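Long-range contact in glutamate ABC superfamily ATP binding cassette transporter, binding protein (Enterococcus faecium DO, PDB 5EYF), which binds glutamate and, as a solute-binding protein of an ABC transporter, probably delivers it to the membrane components for uptake: residues I17-K22 with A48-I53. Sequence-based numbering, arbitrary orientation.
Sequences IIWGVK and AITKKI. With GLU (glutamic acid), chain E.
Trp19, on the central strand of a parallel three-stranded sheet, meets Thr50 of the helix packed against that sheet, an instance of how a buried indole can settle its one polar atom. NE1 of Trp19 donates to OG1 of Thr50 over 2.9 Å; the bond is bent, 146° at the hydrogen, and the hydroxyl oxygen sits 17° out of the ring plane. OG1 is also hydrogen-bonded to Ala46 O, one turn back in the helix, which ties down the rotation of the hydroxyl. Farther along the same ring edge, CG2 of Ile49 lies 3.8 Å from CH2 of Trp19, while CG2 of Ile17 lies over one face, offset toward the rim. This indole side is the tight part, closed further by Ile202.

At Ile17, nearer the start of the strand, packing thins to methyl contacts: with CG1 beside the backbone N and the chain then extended (chi2 175°), CD1 of Ile17 comes within 3.9 Å of CD1 of the partly exposed Ile53. The exposed Lys51 starts away from the strand, its NZ held by the carbonyl oxygens of Asp56 and Gly58. Past Val21 the chain reaches Lys22, whose NZ hydrogen-bonds OE1 of the bound glutamate. The chemistry implies that one shared hydroxyl satisfies the indole N-H inside an otherwise apolar strand–helix interface, well away from the ligand.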
ATOM      1  N   ILE B  17     -15.605 -17.004  17.291  1.00 23.78           N
ATOM      2  CA  ILE B  17     -14.728 -15.841  17.343  1.00 22.78           C
ATOM      3  C   ILE B  17     -15.601 -14.595  17.283  1.00 21.50           C
ATOM      4  O   ILE B  17     -16.550 -14.533  16.495  1.00 23.17           O
ATOM      5  CB  ILE B  17     -13.701 -15.832  16.201  1.00 22.90           C
ATOM      6  CG1 ILE B  17     -12.816 -17.071  16.297  1.00 25.59           C
ATOM      7  CG2 ILE B  17     -12.872 -14.511  16.225  1.00 22.31           C
ATOM      8  CD1 ILE B  17     -11.883 -17.172  15.143  1.00 25.96           C
ATOM      9  N   ILE B  18     -15.296 -13.615  18.137  1.00 21.80           N
ATOM     10  CA  ILE B  18     -16.069 -12.384  18.260  1.00 22.12           C
ATOM     11  C   ILE B  18     -15.282 -11.252  17.611  1.00 20.58           C
ATOM     12  O   ILE B  18     -14.176 -10.920  18.053  1.00 22.16           O
ATOM     13  CB  ILE B  18     -16.362 -12.049  19.725  1.00 23.51           C
ATOM     14  CG1 ILE B  18     -17.046 -13.234  20.425  1.00 25.24           C
ATOM     15  CG2 ILE B  18     -17.225 -10.800  19.804  1.00 24.09           C
ATOM     16  CD1 ILE B  18     -17.344 -12.983  21.868  1.00 28.55           C
ATOM     17  N   TRP B  19     -15.862 -10.650  16.586  1.00 19.24           N
ATOM     18  CA  TRP B  19     -15.166  -9.682  15.747  1.00 19.11           C
ATOM     19  C   TRP B  19     -15.774  -8.309  15.948  1.00 19.39           C
ATOM     20  O   TRP B  19     -16.999  -8.164  15.908  1.00 20.14           O
ATOM     21  CB  TRP B  19     -15.256 -10.020  14.260  1.00 20.02           C
ATOM     22  CG  TRP B  19     -14.633 -11.296  13.865  1.00 19.89           C
ATOM     23  CD1 TRP B  19     -15.211 -12.524  13.891  1.00 20.46           C
ATOM     24  CD2 TRP B  19     -13.311 -11.475  13.338  1.00 18.26           C
ATOM     25  NE1 TRP B  19     -14.328 -13.474  13.413  1.00 20.76           N
ATOM     26  CE2 TRP B  19     -13.156 -12.852  13.060  1.00 19.04           C
ATOM     27  CE3 TRP B  19     -12.252 -10.608  13.064  1.00 18.08           C
ATOM     28  CZ2 TRP B  19     -11.974 -13.391  12.562  1.00 20.03           C
ATOM     29  CZ3 TRP B  19     -11.085 -11.132  12.525  1.00 19.05           C
ATOM     30  CH2 TRP B  19     -10.945 -12.517  12.293  1.00 19.18           C
ATOM     31  N   GLY B  20     -14.919  -7.314  16.162  1.00 19.76           N
ATOM     32  CA  GLY B  20     -15.340  -5.933  16.160  1.00 19.53           C
ATOM     33  C   GLY B  20     -15.301  -5.326  14.771  1.00 19.53           C
ATOM     34  O   GLY B  20     -14.239  -5.273  14.137  1.00 20.16           O
ATOM     35  N   VAL B  21     -16.453  -4.872  14.270  1.00 19.54           N
ATOM     36  CA  VAL B  21     -16.588  -4.365  12.907  1.00 19.74           C
ATOM     37  C   VAL B  21     -17.329  -3.045  12.942  1.00 20.67           C
ATOM     38  O   VAL B  21     -18.088  -2.765  13.872  1.00 20.43           O
ATOM     39  CB  VAL B  21     -17.340  -5.366  11.980  1.00 18.99           C
ATOM     40  CG1 VAL B  21     -16.545  -6.664  11.783  1.00 19.39           C
ATOM     41  CG2 VAL B  21     -18.762  -5.670  12.526  1.00 19.32           C
ATOM     42  N   LYS B  22     -17.107  -2.233  11.904  1.00 21.08           N
ATOM     43  CA  LYS B  22     -17.929  -1.054  11.713  1.00 21.90           C
ATOM     44  C   LYS B  22     -19.356  -1.466  11.383  1.00 23.03           C
ATOM     45  O   LYS B  22     -19.598  -2.519  10.777  1.00 22.11           O
ATOM     46  CB  LYS B  22     -17.366  -0.171  10.595  1.00 21.51           C
ATOM     47  CG  LYS B  22     -15.898   0.269  10.794  1.00 21.81           C
ATOM     48  CD  LYS B  22     -15.659   0.886  12.163  1.00 22.28           C
ATOM     49  CE  LYS B  22     -14.292   1.587  12.273  1.00 23.11           C
ATOM     50  NZ  LYS B  22     -14.188   2.897  11.564  1.00 24.34           N
ATOM     51  N   ALA B  48     -14.670 -15.757   6.675  1.00 17.30           N
ATOM     52  CA  ALA B  48     -13.777 -16.716   6.035  1.00 16.78           C
ATOM     53  C   ALA B  48     -12.634 -17.123   6.965  1.00 16.17           C
ATOM     54  O   ALA B  48     -12.237 -18.296   6.999  1.00 16.40           O
ATOM     55  CB  ALA B  48     -13.239 -16.119   4.734  1.00 16.65           C
ATOM     56  N   ILE B  49     -12.092 -16.174   7.735  1.00 15.45           N
ATOM     57  CA  ILE B  49     -11.019 -16.507   8.659  1.00 14.97           C
ATOM     58  C   ILE B  49     -11.530 -17.445   9.727  1.00 16.41           C
ATOM     59  O   ILE B  49     -10.861 -18.420  10.090  1.00 17.72           O
ATOM     60  CB  ILE B  49     -10.450 -15.226   9.291  1.00 14.59           C
ATOM     61  CG1 ILE B  49      -9.674 -14.453   8.232  1.00 13.94           C
ATOM     62  CG2 ILE B  49      -9.554 -15.565  10.486  1.00 16.71           C
ATOM     63  CD1 ILE B  49      -9.254 -13.071   8.711  1.00 14.39           C
ATOM     64  N   THR B  50     -12.714 -17.151  10.254  1.00 16.78           N
ATOM     65  CA  THR B  50     -13.280 -17.998  11.286  1.00 18.64           C
ATOM     66  C   THR B  50     -13.444 -19.433  10.803  1.00 19.59           C
ATOM     67  O   THR B  50     -13.165 -20.386  11.547  1.00 21.00           O
ATOM     68  CB  THR B  50     -14.620 -17.427  11.731  1.00 18.55           C
ATOM     69  OG1 THR B  50     -14.418 -16.075  12.162  1.00 20.06           O
ATOM     70  CG2 THR B  50     -15.126 -18.228  12.939  1.00 19.30           C
ATOM     71  N   LYS B  51     -13.855 -19.616   9.549  1.00 18.71           N
ATOM     72  CA  LYS B  51     -13.984 -20.988   9.052  1.00 20.77           C
ATOM     73  C   LYS B  51     -12.623 -21.671   8.889  1.00 20.26           C
ATOM     74  O   LYS B  51     -12.514 -22.894   9.081  1.00 20.34           O
ATOM     75  CB  LYS B  51     -14.758 -20.997   7.729  1.00 23.52           C
ATOM     76  CG  LYS B  51     -16.220 -20.538   7.849  1.00 26.13           C
ATOM     77  CD  LYS B  51     -17.015 -21.385   8.848  1.00 28.51           C
ATOM     78  CE  LYS B  51     -18.524 -21.129   8.706  1.00 30.25           C
ATOM     79  NZ  LYS B  51     -19.351 -21.729   9.808  1.00 30.11           N
ATOM     80  N   LYS B  52     -11.583 -20.922   8.522  1.00 20.43           N
ATOM     81  CA  LYS B  52     -10.246 -21.514   8.477  1.00 20.63           C
ATOM     82  C   LYS B  52      -9.774 -21.919   9.870  1.00 20.57           C
ATOM     83  O   LYS B  52      -9.173 -22.987  10.045  1.00 22.45           O
ATOM     84  CB  LYS B  52      -9.242 -20.534   7.851  1.00 20.53           C
ATOM     85  CG  LYS B  52      -9.480 -20.186   6.379  1.00 20.73           C
ATOM     86  CD  LYS B  52      -9.508 -21.414   5.488  1.00 22.03           C
ATOM     87  CE  LYS B  52      -9.391 -21.001   4.030  1.00 23.39           C
ATOM     88  NZ  LYS B  52      -9.650 -22.214   3.181  1.00 24.83           N
ATOM     89  N   ILE B  53     -10.003 -21.070  10.877  1.00 21.00           N
ATOM     90  CA  ILE B  53      -9.446 -21.340  12.196  1.00 21.53           C
ATOM     91  C   ILE B  53     -10.208 -22.465  12.876  1.00 23.03           C
ATOM     92  O   ILE B  53      -9.614 -23.419  13.404  1.00 24.72           O
ATOM     93  CB  ILE B  53      -9.450 -20.057  13.053  1.00 19.79           C
ATOM     94  CG1 ILE B  53      -8.572 -18.995  12.403  1.00 20.85           C
ATOM     95  CG2 ILE B  53      -9.034 -20.355  14.525  1.00 20.30           C
ATOM     96  CD1 ILE B  53      -8.512 -17.683  13.206  1.00 20.43           C
TER
HETATM   97  N   GLU E 301      -8.097   3.595   7.966  1.00 19.56           N
HETATM   98  CA  GLU E 301      -8.050   4.853   8.729  1.00 20.28           C
HETATM   99  C   GLU E 301      -7.729   4.576  10.191  1.00 21.40           C
HETATM  100  O   GLU E 301      -7.579   3.419  10.605  1.00 19.80           O
HETATM  101  CB  GLU E 301      -9.367   5.645   8.606  1.00 21.92           C
HETATM  102  CG  GLU E 301     -10.637   4.817   8.799  1.00 22.94           C
HETATM  103  CD  GLU E 301     -10.910   4.404  10.243  1.00 24.08           C
HETATM  104  OE1 GLU E 301     -11.547   3.361  10.424  1.00 23.07           O
HETATM  105  OE2 GLU E 301     -10.576   5.146  11.195  1.00 25.23           O
HETATM  106  OXT GLU E 301      -7.590   5.516  10.999  1.00 25.38           O